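Local coordinates for probable outer membrane protein (Pseudomonas aeruginosa, PDB 3DWO) that probably carries long-chain fatty acids or related hydrophobic compounds across the outer membrane as a beta-barrel channel of the FadL family, at residues 73-76 with 80-83; 345-348 with 352-355; 35-40 with 109-114; 362-367 with 373-378. All coordinates share one frame; numbering follows the deposited sequence.

Contact 1. Residues 73-76 with 80-83; sequences GYQD and TPEL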
loop_
_atom_site.group_PDB
_atom_site.type_symbol
_atom_site.label_atom_id
_atom_site.label_comp_id
_atom_site.label_asym_id
_atom_site.label_seq_id
_atom_site.Cartn_x
_atom_site.Cartn_y
_atom_site.Cartn_z
ATOM N N GLY A 73 21.206 22.283 7.652
ATOM C CA GLY A 73 20.845 23.624 7.229
ATOM C C GLY A 73 20.827 24.635 8.361
ATOM O O GLY A 73 21.628 24.554 9.298
ATOM N N TYR A 74 19.898 25.583 8.281
ATOM C CA TYR A 74 19.770 26.630 9.287
ATOM C C TYR A 74 18.388 26.660 9.927
ATOM O O TYR A 74 17.401 26.203 9.346
ATOM C CB TYR A 74 20.039 28.002 8.661
ATOM C CG TYR A 74 21.417 28.159 8.075
ATOM C CD1 TYR A 74 22.506 28.517 8.877
ATOM C CD2 TYR A 74 21.642 27.931 6.718
ATOM C CE1 TYR A 74 23.785 28.640 8.337
ATOM C CE2 TYR A 74 22.911 28.049 6.168
ATOM C CZ TYR A 74 23.977 28.401 6.981
ATOM O OH TYR A 74 25.233 28.488 6.432
ATOM N N GLN A 75 18.338 27.225 11.128
ATOM C CA GLN A 75 17.104 27.366 11.886
ATOM C C GLN A 75 16.067 28.081 11.029
ATOM O O GLN A 75 14.948 27.597 10.880
ATOM C CB GLN A 75 17.377 28.175 13.161
ATOM C CG GLN A 75 16.152 28.562 13.966
ATOM C CD GLN A 75 15.483 27.372 14.622
ATOM O OE1 GLN A 75 16.129 26.597 15.333
ATOM N NE2 GLN A 75 14.181 27.223 14.396
ATOM N N ASP A 76 16.446 29.222 10.457
ATOM C CA ASP A 76 15.529 30.001 9.624
ATOM C C ASP A 76 16.269 30.740 8.497
ATOM O O ASP A 76 16.049 31.930 8.277
ATOM C CB ASP A 76 14.779 31.008 10.509
ATOM C CG ASP A 76 13.552 31.601 9.832
ATOM O OD1 ASP A 76 12.907 32.471 10.457
ATOM O OD2 ASP A 76 13.220 31.206 8.692
ATOM N N THR A 80 21.065 32.570 10.750
ATOM C CA THR A 80 20.501 32.010 11.970
ATOM C C THR A 80 21.372 30.818 12.358
ATOM O O THR A 80 22.220 30.386 11.581
ATOM C CB THR A 80 19.032 31.563 11.775
ATOM O OG1 THR A 80 18.951 30.610 10.710
ATOM C CG2 THR A 80 18.154 32.764 11.459
ATOM N N PRO A 81 21.184 30.275 13.567
ATOM C CA PRO A 81 21.990 29.132 14.011
ATOM C C PRO A 81 21.916 27.896 13.114
ATOM O O PRO A 81 20.858 27.553 12.588
ATOM C CB PRO A 81 21.460 28.868 15.419
ATOM C CG PRO A 81 20.032 29.311 15.326
ATOM C CD PRO A 81 20.152 30.605 14.564
ATOM N N GLU A 82 23.054 27.236 12.944
ATOM C CA GLU A 82 23.120 26.038 12.130
ATOM C C GLU A 82 22.488 24.881 12.892
ATOM O O GLU A 82 22.643 24.762 14.106
ATOM C CB GLU A 82 24.576 25.715 11.791
ATOM C CG GLU A 82 25.219 26.736 10.870
ATOM C CD GLU A 82 26.708 26.514 10.691
ATOM O OE1 GLU A 82 27.111 25.360 10.428
ATOM O OE2 GLU A 82 27.475 27.497 10.807
ATOM N N LEU A 83 21.759 24.037 12.177
ATOM C CA LEU A 83 21.107 22.888 12.788
ATOM C C LEU A 83 21.858 21.625 12.420
ATOM O O LEU A 83 22.558 21.582 11.410
ATOM C CB LEU A 83 19.666 22.765 12.290
ATOM C CG LEU A 83 18.644 23.811 12.723
ATOM C CD1 LEU A 83 17.343 23.577 11.976
ATOM C CD2 LEU A 83 18.424 23.711 14.223
HETATM O O HOH W 1 23.996 23.089 9.269
#

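Contact 2. Residues 345-348 with 352-355; sequences YKVT and TMRA. With C8E ((hydroxyethyloxy)tri(ethyloxy)octane), chain G; C8E ((hydroxyethyloxy)tri(ethyloxy)octane), chain J.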
loop_
_atom_site.group_PDB
_atom_site.type_symbol
_atom_site.label_atom_id
_atom_site.label_comp_id
_atom_site.label_asym_id
_atom_site.label_seq_id
_atom_site.Cartn_x
_atom_site.Cartn_y
_atom_site.Cartn_z
ATOM N N TYR A 345 -6.392 -26.941 10.439
ATOM C CA TYR A 345 -6.493 -28.253 11.060
ATOM C C TYR A 345 -7.473 -28.197 12.222
ATOM O O TYR A 345 -7.251 -27.478 13.194
ATOM C CB TYR A 345 -5.137 -28.724 11.578
ATOM C CG TYR A 345 -5.186 -30.143 12.085
ATOM C CD1 TYR A 345 -5.171 -31.216 11.196
ATOM C CD2 TYR A 345 -5.309 -30.416 13.446
ATOM C CE1 TYR A 345 -5.280 -32.526 11.647
ATOM C CE2 TYR A 345 -5.421 -31.724 13.908
ATOM C CZ TYR A 345 -5.406 -32.773 13.001
ATOM O OH TYR A 345 -5.524 -34.073 13.442
ATOM N N LYS A 346 -8.559 -28.953 12.118
ATOM C CA LYS A 346 -9.556 -28.985 13.179
ATOM C C LYS A 346 -9.067 -29.919 14.279
ATOM O O LYS A 346 -8.955 -31.127 14.079
ATOM C CB LYS A 346 -10.896 -29.472 12.627
ATOM C CG LYS A 346 -11.443 -28.590 11.518
ATOM C CD LYS A 346 -12.576 -29.262 10.766
ATOM C CE LYS A 346 -13.009 -28.420 9.574
ATOM N NZ LYS A 346 -14.042 -29.106 8.748
ATOM N N VAL A 347 -8.763 -29.346 15.435
ATOM C CA VAL A 347 -8.279 -30.122 16.569
ATOM C C VAL A 347 -9.445 -30.833 17.241
ATOM O O VAL A 347 -9.352 -32.005 17.598
ATOM C CB VAL A 347 -7.589 -29.211 17.597
ATOM C CG1 VAL A 347 -6.983 -30.048 18.710
ATOM C CG2 VAL A 347 -6.527 -28.375 16.906
ATOM N N THR A 348 -10.540 -30.102 17.414
ATOM C CA THR A 348 -11.751 -30.631 18.025
ATOM C C THR A 348 -12.914 -30.041 17.242
ATOM O O THR A 348 -12.720 -29.472 16.167
ATOM C CB THR A 348 -11.885 -30.198 19.497
ATOM O OG1 THR A 348 -12.176 -28.797 19.559
ATOM C CG2 THR A 348 -10.592 -30.474 20.257
ATOM N N THR A 352 -9.737 -25.028 16.111
ATOM C CA THR A 352 -9.122 -25.222 14.810
ATOM C C THR A 352 -7.822 -24.424 14.817
ATOM O O THR A 352 -7.767 -23.316 15.353
ATOM C CB THR A 352 -10.035 -24.733 13.668
ATOM O OG1 THR A 352 -9.301 -24.728 12.437
ATOM C CG2 THR A 352 -10.546 -23.344 13.957
ATOM N N MET A 353 -6.772 -25.005 14.249
ATOM C CA MET A 353 -5.469 -24.356 14.192
ATOM C C MET A 353 -5.066 -24.048 12.762
ATOM O O MET A 353 -5.358 -24.821 11.850
ATOM C CB MET A 353 -4.401 -25.249 14.821
ATOM C CG MET A 353 -4.408 -25.259 16.331
ATOM S SD MET A 353 -3.097 -26.319 16.974
ATOM C CE MET A 353 -3.932 -27.077 18.373
ATOM N N ARG A 354 -4.390 -22.917 12.576
ATOM C CA ARG A 354 -3.940 -22.499 11.256
ATOM C C ARG A 354 -2.476 -22.088 11.275
ATOM O O ARG A 354 -1.930 -21.701 12.310
ATOM C CB ARG A 354 -4.763 -21.311 10.748
ATOM C CG ARG A 354 -6.252 -21.464 10.915
ATOM C CD ARG A 354 -7.016 -20.494 10.023
ATOM N NE ARG A 354 -8.455 -20.607 10.237
ATOM C CZ ARG A 354 -9.087 -20.127 11.300
ATOM N NH1 ARG A 354 -8.405 -19.495 12.247
ATOM N NH2 ARG A 354 -10.400 -20.281 11.422
ATOM N N ALA A 355 -1.855 -22.166 10.106
ATOM C CA ALA A 355 -0.463 -21.789 9.930
ATOM C C ALA A 355 -0.222 -21.606 8.436
ATOM O O ALA A 355 -0.979 -22.115 7.607
ATOM C CB ALA A 355 0.450 -22.867 10.486
HETATM C C1 C8E G . 0.630 -26.068 7.118
HETATM C C2 C8E G . -0.497 -26.693 7.798
HETATM C C3 C8E G . -1.119 -25.878 8.840
HETATM C C4 C8E G . -0.737 -26.453 10.121
HETATM C C5 C8E G . -1.922 -26.473 11.012
HETATM C C6 C8E G . -1.696 -27.378 12.123
HETATM C C1 C8E J . -2.024 -21.442 18.934
HETATM C C2 C8E J . -2.032 -21.382 17.480
HETATM C C3 C8E J . -0.851 -21.949 16.834
HETATM C C4 C8E J . -1.283 -23.129 16.104
HETATM C C5 C8E J . -0.376 -23.339 14.948
HETATM C C6 C8E J . 0.236 -24.652 15.031
HETATM C C7 C8E J . 0.568 -24.862 13.635
HETATM C C8 C8E J . 1.697 -25.809 13.563
HETATM O O9 C8E J . 2.991 -25.569 13.029
HETATM C C10 C8E J . 3.127 -25.205 11.666
#

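Contact 3. Residues 35-40 with 109-114; sequences AAMAFI and RFAFGL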
loop_
_atom_site.group_PDB
_atom_site.type_symbol
_atom_site.label_atom_id
_atom_site.label_comp_id
_atom_site.label_asym_id
_atom_site.label_seq_id
_atom_site.Cartn_x
_atom_site.Cartn_y
_atom_site.Cartn_z
ATOM N N ALA A 35 -17.068 -15.553 -7.121
ATOM C CA ALA A 35 -17.579 -16.822 -7.630
ATOM C C ALA A 35 -17.705 -17.883 -6.534
ATOM O O ALA A 35 -18.659 -18.659 -6.528
ATOM C CB ALA A 35 -16.680 -17.336 -8.755
ATOM N N ALA A 36 -16.750 -17.909 -5.606
ATOM C CA ALA A 36 -16.753 -18.886 -4.518
ATOM C C ALA A 36 -17.973 -18.737 -3.619
ATOM O O ALA A 36 -18.300 -19.622 -2.824
ATOM C CB ALA A 36 -15.475 -18.751 -3.693
ATOM N N MET A 37 -18.645 -17.606 -3.756
ATOM C CA MET A 37 -19.831 -17.300 -2.972
ATOM C C MET A 37 -20.967 -18.277 -3.318
ATOM O O MET A 37 -21.860 -18.534 -2.507
ATOM C CB MET A 37 -20.241 -15.863 -3.288
ATOM C CG MET A 37 -20.782 -15.070 -2.134
ATOM S SD MET A 37 -20.652 -13.302 -2.475
ATOM C CE MET A 37 -21.323 -13.188 -4.129
ATOM N N ALA A 38 -20.916 -18.823 -4.527
ATOM C CA ALA A 38 -21.936 -19.751 -5.000
ATOM C C ALA A 38 -21.939 -21.074 -4.237
ATOM O O ALA A 38 -22.839 -21.892 -4.408
ATOM C CB ALA A 38 -21.740 -20.010 -6.491
ATOM N N PHE A 39 -20.939 -21.280 -3.389
ATOM C CA PHE A 39 -20.848 -22.514 -2.627
ATOM C C PHE A 39 -20.999 -22.300 -1.131
ATOM O O PHE A 39 -20.747 -23.203 -0.337
ATOM C CB PHE A 39 -19.531 -23.212 -2.959
ATOM C CG PHE A 39 -19.439 -23.637 -4.392
ATOM C CD1 PHE A 39 -20.151 -24.745 -4.848
ATOM C CD2 PHE A 39 -18.705 -22.893 -5.306
ATOM C CE1 PHE A 39 -20.134 -25.102 -6.200
ATOM C CE2 PHE A 39 -18.681 -23.239 -6.657
ATOM C CZ PHE A 39 -19.398 -24.346 -7.105
ATOM N N ILE A 40 -21.409 -21.094 -0.754
ATOM C CA ILE A 40 -21.636 -20.765 0.648
ATOM C C ILE A 40 -23.127 -20.983 0.853
ATOM O O ILE A 40 -23.954 -20.235 0.333
ATOM C CB ILE A 40 -21.246 -19.301 0.953
ATOM C CG1 ILE A 40 -19.720 -19.167 0.908
ATOM C CG2 ILE A 40 -21.786 -18.879 2.311
ATOM C CD1 ILE A 40 -19.205 -17.772 1.159
ATOM N N ARG A 109 -29.003 -20.425 -7.194
ATOM C CA ARG A 109 -28.120 -20.093 -8.302
ATOM C C ARG A 109 -27.420 -18.757 -8.075
ATOM O O ARG A 109 -26.377 -18.488 -8.667
ATOM C CB ARG A 109 -28.934 -20.029 -9.596
ATOM C CG ARG A 109 -29.769 -21.271 -9.853
ATOM C CD ARG A 109 -28.978 -22.344 -10.578
ATOM N NE ARG A 109 -28.778 -21.992 -11.980
ATOM C CZ ARG A 109 -28.214 -22.786 -12.884
ATOM N NH1 ARG A 109 -27.785 -23.994 -12.538
ATOM N NH2 ARG A 109 -28.083 -22.373 -14.137
ATOM N N PHE A 110 -27.992 -17.930 -7.207
ATOM C CA PHE A 110 -27.450 -16.605 -6.934
ATOM C C PHE A 110 -27.147 -16.300 -5.471
ATOM O O PHE A 110 -27.871 -16.721 -4.564
ATOM C CB PHE A 110 -28.419 -15.543 -7.452
ATOM C CG PHE A 110 -28.441 -15.410 -8.946
ATOM C CD1 PHE A 110 -27.439 -14.712 -9.607
ATOM C CD2 PHE A 110 -29.484 -15.951 -9.690
ATOM C CE1 PHE A 110 -27.477 -14.549 -10.991
ATOM C CE2 PHE A 110 -29.532 -15.795 -11.075
ATOM C CZ PHE A 110 -28.527 -15.091 -11.726
ATOM N N ALA A 111 -26.072 -15.542 -5.266
ATOM C CA ALA A 111 -25.641 -15.118 -3.939
ATOM C C ALA A 111 -25.219 -13.660 -4.043
ATOM O O ALA A 111 -24.756 -13.216 -5.093
ATOM C CB ALA A 111 -24.477 -15.968 -3.459
ATOM N N PHE A 112 -25.375 -12.920 -2.952
ATOM C CA PHE A 112 -25.028 -11.505 -2.921
ATOM C C PHE A 112 -23.907 -11.257 -1.917
ATOM O O PHE A 112 -23.913 -11.819 -0.825
ATOM C CB PHE A 112 -26.260 -10.694 -2.530
ATOM C CG PHE A 112 -26.031 -9.217 -2.499
ATOM C CD1 PHE A 112 -25.687 -8.527 -3.663
ATOM C CD2 PHE A 112 -26.192 -8.503 -1.315
ATOM C CE1 PHE A 112 -25.512 -7.141 -3.651
ATOM C CE2 PHE A 112 -26.021 -7.119 -1.290
ATOM C CZ PHE A 112 -25.680 -6.437 -2.463
ATOM N N GLY A 113 -22.955 -10.405 -2.288
ATOM C CA GLY A 113 -21.842 -10.112 -1.402
ATOM C C GLY A 113 -21.614 -8.631 -1.151
ATOM O O GLY A 113 -21.690 -7.807 -2.065
ATOM N N LEU A 114 -21.322 -8.302 0.103
ATOM C CA LEU A 114 -21.073 -6.929 0.529
ATOM C C LEU A 114 -19.803 -6.918 1.364
ATOM O O LEU A 114 -19.557 -7.852 2.128
ATOM C CB LEU A 114 -22.235 -6.438 1.393
ATOM C CG LEU A 114 -23.089 -5.262 0.929
ATOM C CD1 LEU A 114 -23.405 -5.392 -0.542
ATOM C CD2 LEU A 114 -24.365 -5.216 1.760
#

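Contact 4. Residues 362-367 with 373-378; sequences TPTHNA and IPDGDR. With C8E ((hydroxyethyloxy)tri(ethyloxy)octane), chain E; C8E ((hydroxyethyloxy)tri(ethyloxy)octane), chain D; C8E ((hydroxyethyloxy)tri(ethyloxy)octane), chain F.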
loop_
_atom_site.group_PDB
_atom_site.type_symbol
_atom_site.label_atom_id
_atom_site.label_comp_id
_atom_site.label_asym_id
_atom_site.label_seq_id
_atom_site.Cartn_x
_atom_site.Cartn_y
_atom_site.Cartn_z
ATOM N N THR A 362 8.676 -7.416 -3.944
ATOM C CA THR A 362 8.465 -5.980 -3.908
ATOM C C THR A 362 8.476 -5.480 -5.345
ATOM O O THR A 362 9.230 -5.987 -6.175
ATOM C CB THR A 362 9.589 -5.266 -3.148
ATOM O OG1 THR A 362 9.343 -3.854 -3.160
ATOM C CG2 THR A 362 10.947 -5.545 -3.807
ATOM N N PRO A 363 7.618 -4.498 -5.667
ATOM C CA PRO A 363 7.564 -3.948 -7.026
ATOM C C PRO A 363 8.604 -2.841 -7.218
ATOM O O PRO A 363 8.820 -2.360 -8.332
ATOM C CB PRO A 363 6.135 -3.425 -7.126
ATOM C CG PRO A 363 5.887 -2.933 -5.736
ATOM C CD PRO A 363 6.451 -4.054 -4.880
ATOM N N THR A 364 9.242 -2.435 -6.124
ATOM C CA THR A 364 10.255 -1.388 -6.192
ATOM C C THR A 364 11.538 -1.976 -6.766
ATOM O O THR A 364 11.710 -3.192 -6.794
ATOM C CB THR A 364 10.568 -0.814 -4.790
ATOM O OG1 THR A 364 11.109 -1.850 -3.956
ATOM C CG2 THR A 364 9.289 -0.261 -4.133
ATOM N N HIS A 365 12.423 -1.117 -7.260
ATOM C CA HIS A 365 13.704 -1.578 -7.779
ATOM C C HIS A 365 14.757 -0.545 -7.446
ATOM O O HIS A 365 14.449 0.641 -7.288
ATOM C CB HIS A 365 13.651 -1.894 -9.290
ATOM C CG HIS A 365 13.419 -0.714 -10.180
ATOM N ND1 HIS A 365 14.377 -0.248 -11.057
ATOM C CD2 HIS A 365 12.311 0.033 -10.406
ATOM C CE1 HIS A 365 13.870 0.728 -11.788
ATOM N NE2 HIS A 365 12.617 0.919 -11.413
ATOM N N ASN A 366 15.987 -1.032 -7.308
ATOM C CA ASN A 366 17.155 -0.252 -6.927
ATOM C C ASN A 366 17.347 1.143 -7.489
ATOM O O ASN A 366 17.681 2.066 -6.745
ATOM C CB ASN A 366 18.421 -1.072 -7.201
ATOM C CG ASN A 366 18.525 -2.290 -6.311
ATOM O OD1 ASN A 366 17.636 -2.555 -5.496
ATOM N ND2 ASN A 366 19.616 -3.043 -6.458
ATOM N N ALA A 367 17.157 1.301 -8.795
ATOM C CA ALA A 367 17.355 2.597 -9.425
ATOM C C ALA A 367 16.401 3.682 -8.946
ATOM O O ALA A 367 16.759 4.860 -8.924
ATOM C CB ALA A 367 17.256 2.450 -10.947
ATOM N N ILE A 373 8.658 4.624 0.240
ATOM C CA ILE A 373 8.280 3.210 0.240
ATOM C C ILE A 373 9.569 2.405 0.038
ATOM O O ILE A 373 9.844 1.923 -1.059
ATOM C CB ILE A 373 7.334 2.874 -0.938
ATOM C CG1 ILE A 373 6.182 3.884 -1.017
ATOM C CG2 ILE A 373 6.790 1.463 -0.770
ATOM C CD1 ILE A 373 5.193 3.800 0.130
ATOM N N PRO A 374 10.379 2.263 1.092
ATOM C CA PRO A 374 11.630 1.512 0.970
ATOM C C PRO A 374 11.478 0.024 1.270
ATOM O O PRO A 374 12.119 -0.479 2.189
ATOM C CB PRO A 374 12.520 2.195 1.993
ATOM C CG PRO A 374 11.537 2.419 3.141
ATOM C CD PRO A 374 10.286 2.928 2.410
ATOM N N ASP A 375 10.653 -0.698 0.517
ATOM C CA ASP A 375 10.516 -2.117 0.834
ATOM C C ASP A 375 11.285 -3.058 -0.086
ATOM O O ASP A 375 11.865 -2.647 -1.092
ATOM C CB ASP A 375 9.032 -2.529 0.910
ATOM C CG ASP A 375 8.430 -2.819 -0.435
ATOM O OD1 ASP A 375 8.716 -2.064 -1.387
ATOM O OD2 ASP A 375 7.656 -3.797 -0.537
ATOM N N GLY A 376 11.306 -4.326 0.304
ATOM C CA GLY A 376 11.992 -5.345 -0.462
ATOM C C GLY A 376 11.153 -6.598 -0.383
ATOM O O GLY A 376 10.068 -6.582 0.216
ATOM N N ASP A 377 11.629 -7.680 -0.987
ATOM C CA ASP A 377 10.887 -8.931 -0.955
ATOM C C ASP A 377 10.598 -9.290 0.501
ATOM O O ASP A 377 11.418 -9.024 1.376
ATOM C CB ASP A 377 11.700 -10.042 -1.625
ATOM C CG ASP A 377 11.912 -9.796 -3.108
ATOM O OD1 ASP A 377 11.155 -8.988 -3.690
ATOM O OD2 ASP A 377 12.820 -10.420 -3.697
ATOM N N ARG A 378 9.430 -9.872 0.765
ATOM C CA ARG A 378 9.079 -10.248 2.133
ATOM C C ARG A 378 8.749 -11.725 2.264
ATOM O O ARG A 378 8.298 -12.368 1.316
ATOM C CB ARG A 378 7.845 -9.489 2.646
ATOM C CG ARG A 378 7.817 -7.986 2.459
ATOM C CD ARG A 378 7.284 -7.607 1.092
ATOM N NE ARG A 378 6.939 -6.191 1.030
ATOM C CZ ARG A 378 5.865 -5.661 1.607
ATOM N NH1 ARG A 378 5.026 -6.431 2.287
ATOM N NH2 ARG A 378 5.631 -4.359 1.514
HETATM C C1 C8E E . -3.111 4.267 7.571
HETATM C C2 C8E E . -1.900 3.614 7.093
HETATM C C3 C8E E . -2.138 2.491 6.190
HETATM C C4 C8E E . -2.066 1.273 6.978
HETATM C C5 C8E E . -1.263 0.276 6.240
HETATM C C6 C8E E . -1.541 -1.049 6.746
HETATM C C7 C8E E . -0.491 -1.795 6.083
HETATM C C8 C8E E . 0.097 -2.718 7.062
HETATM O O9 C8E E . 0.826 -3.897 6.794
HETATM C C10 C8E E . 0.218 -4.952 6.079
HETATM C C11 C8E E . 1.282 -6.002 5.984
HETATM O O12 C8E E . 2.468 -5.479 5.354
HETATM C C13 C8E E . 3.667 -6.289 5.518
HETATM C C14 C8E E . 5.135 -5.759 5.576
HETATM O O15 C8E E . 5.742 -4.699 6.368
HETATM C C16 C8E E . 5.678 -3.435 5.675
HETATM C C17 C8E E . 6.888 -3.137 4.776
HETATM O O18 C8E E . 7.892 -2.158 5.107
HETATM C C19 C8E E . 7.569 -0.836 4.589
HETATM C C20 C8E E . 8.403 -0.114 3.470
HETATM O O21 C8E E . 7.862 -0.051 2.147
HETATM C C1 C8E D . 9.387 3.416 -4.022
HETATM C C2 C8E D . 8.670 4.626 -3.637
HETATM C C3 C8E D . 7.396 4.840 -4.311
HETATM C C4 C8E D . 6.798 6.028 -3.726
HETATM C C5 C8E D . 5.338 6.010 -3.992
HETATM C C6 C8E D . 4.649 6.890 -3.066
HETATM C C7 C8E D . 3.429 7.136 -3.815
HETATM C C8 C8E D . 2.279 7.156 -2.880
HETATM O O9 C8E D . 1.268 8.150 -2.790
HETATM C C10 C8E D . 1.642 9.480 -2.484
HETATM C C11 C8E D . 0.369 10.266 -2.473
HETATM O O12 C8E D . 0.160 10.910 -3.742
HETATM C C13 C8E D . 0.236 12.369 -3.736
HETATM C C14 C8E D . 1.537 13.226 -3.845
HETATM O O15 C8E D . 1.896 14.338 -4.720
HETATM C C16 C8E D . 2.537 13.890 -5.932
HETATM C C17 C8E D . 4.073 13.793 -5.851
HETATM O O18 C8E D . 4.856 14.429 -4.819
HETATM C C19 C8E D . 5.287 15.772 -5.167
HETATM C C20 C8E D . 6.797 16.216 -5.175
HETATM O O21 C8E D . 7.349 16.832 -4.000
HETATM C C2 C8E F . 13.293 -15.485 7.975
HETATM C C3 C8E F . 14.513 -15.415 7.169
HETATM C C4 C8E F . 14.879 -14.007 7.056
HETATM C C5 C8E F . 15.149 -13.684 5.620
HETATM C C6 C8E F . 14.872 -12.279 5.319
HETATM C C7 C8E F . 13.598 -12.394 4.614
HETATM C C8 C8E F . 13.584 -11.537 3.401
HETATM O O9 C8E F . 13.068 -11.892 2.121
HETATM C C10 C8E F . 13.638 -12.994 1.438
HETATM C C11 C8E F . 12.882 -13.131 0.148
#

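Contact 1. Residues 73-76 with 80-83
Gly73 and Leu83, Gln75 and Pro81, and Asp76 and Thr80 are tied by three hydrogen bonds, two purely backbone and one to a side chain. Leu83 N gives an almost straight bond to Gly73 O (2.9 Å, 174°), and Gln75 N reaches Pro81 O at 2.9 Å. In the third bond, Asp76 N donates to Thr80 OG1 at 2.9 Å. That hydroxyl sits between the backbone N and the carbonyl carbon of its own residue (chi1 57°), and is also hydrogen-bonded to Gly77 O in the turn. A water donates to both Gly73 O and Leu83 O, so it spans the end of the pair beyond the direct bonds. Together the segments form a hairpin-like turn held by a single beta bridge, Tyr74 with Glu82, in the long connection between strands 44-63 and 93-105 of the barrel. Long connections of this kind are extracellular in FadL, and this one is probably so too. Weaker contacts fill in the rest: CA-H...O approaches from Glu82 to Gly73 O and from Tyr74 to Pro81 O, and side-chain packing. The Tyr74 ring and the Glu82 chain run side by side in the same direction, with Tyr74 CE1 3.5 Å from Glu82 CG, while Thr80 O lies at the ring edge, 3.3 Å from Tyr74 CD1. Gln75 CB rests against Pro81 CG at 3.6 Å. Leu83 lays CG and CD1 against the Tyr74-Gln75 backbone, while CD2 faces Gln75 OE1.

Contact 2. Residues 345-348 with 352-355
Tyr345 and Met353 face each other as an antiparallel hydrogen-bonded pair. Tyr345 N donates to Met353 O at 2.7 Å, and Met353 N returns a nearly straight bond to Tyr345 O, also 2.7 Å. The next pair, Lys346 with Thr352, is non-hydrogen-bonded, and there the backbones come closer, CA to CA 4.1 Å. Thr352 CA lies 3.3 Å from Tyr345 O, a CA-H...O contact.

Past the end of strand 336-346, Val347 crosses Met353 with its CG2 branch. The separation from Val347 CG2 to Met353 CE is 3.3 Å, tighter than a normal methyl contact, so the exact position of that methyl is better not pressed. Met353 rises on the same face as Tyr345, and its SD is 3.8 Å from C4 of the chain J detergent. A second C8E, chain G, lies by the pair, with its C6 3.7 Å from Tyr345 CB.

Further out, the turn joining strands 336-346 and 351-360 is held by Thr348 OG1, which accepts from the backbone N of Gln350 and of Trp351. Backbone bonds carry on to either neighbour: Lys346 with Arg299, just before strand 300-309, and Thr352 with Gly386 on strand 378-388. Arg354 leaves the sheet on the face opposite Met353, salt-bridged to Asp344 and Asp398. This is a short barrel hairpin turn, periplasmic by analogy with the family.

The chemistry divides accordingly: Tyr345, Met353 and Ala355 offer a surface on which detergent tails settle, consistent with facing lipid, whereas Lys346, Thr352 and Arg354 carry polar groups on the opposite face.

Contact 3. Residues 35-40 with 109-114
Met37 reaches from the N-terminal part of the chain, the region that forms the plug or hatch in FadL-family barrels, to the inner face of strand 110-125 at Ala111 and Gly113. Its bond to CB points at the strand, but its chi1 of -143° falls away from a staggered value, so the start of the side chain is somewhat strained. The first atom to touch is CG, 4.0 Å from Ala111 CB; that methyl also lies 3.8 Å from Met37 O, so it fits against both the backbone and the side chain of the plug residue. Next comes SD, which settles on the backbone of the strand at 3.6 Å from Gly113 CA and 3.9 Å from Phe112 C. Gly113 has no side chain, and this is what lets the sulfur come so close. Val103 on strand 93-105 and Ser149 and Ser151 on strand 138-153 also touch the methionine. The alternate residues Phe110, Phe112 and Leu114 turn the other way, and the side chain of Phe112 is about 4 Å from a bound C8E, consistent with an outward, lipid-facing surface. The seam is thus van der Waals packing between the plug and the barrel. At its end, the bend at chi3 (48°) folds the methyl back along the strand and leaves Met37 CE 3.6 Å from Ala111 O and 3.7 Å from Gly113 N.

Contact 4. Residues 362-367 with 373-378
An ST turn at Thr362 meets Asp375 and Asp377 in a buried polar cluster bordered by detergent molecules. Thr362 OG1, anti to its own N (chi1 179°), donates to Asp375 OD1 at 2.6 Å, arriving from above the carboxylate plane, 49° out of it. The same hydroxyl accepts from Thr364 N at 3.3 Å, the bond that makes the turn. From the other end of the residue, Thr362 N gives a bond to Asp377 OD1 (2.9 Å), nearly along the C-O axis. Thr364 OG1 lies 2.8 Å from Thr362 OG1 and, more weakly, near Asp375 O, its proton not assigned to either; that hydroxyl is also bonded to Arg369. Both segments belong to the connection between strands 351-360 and 378-388, which brings them near the middle of the FadL-type barrel instead of out at its rim. Asp375 OD2 is gripped side-on by Arg378: NE and NH2 each lie 2.9 Å from this oxygen, which sits near the guanidinium plane, 11° out. Weak bonds from the terminal N of Ala1 and the backbone N of Gly2 tie the N terminus to the same oxygen. With so many donors around it, Asp375 would be expected to remain ionised. C17 of the chain E C8E lies over one face of the Arg378 guanidinium, and Ile373 CG1 packs 3.5 Å from C4 of the chain D C8E.

Overall arrangement
From the N terminus, residues 35-40 begin contact 3, which closes at 109-114 and draws the plug region onto strand 110-125. The span it closes holds strands 44-63 and 93-105, and contact 1 lies wholly within it, closing a small turn between those two strands. Contacts 2 and 4 follow in series, with no crossings: contact 2 closes the hairpin turn between strands 336-346 and 351-360, and contact 4 closes the next connection, on to strand 378-388. Contacts 2 and 3 sit toward the same end, their centres about 25 Å apart, whereas the centres of contacts 1 and 2 are about 60 Å apart and contact 4 lies between these ends.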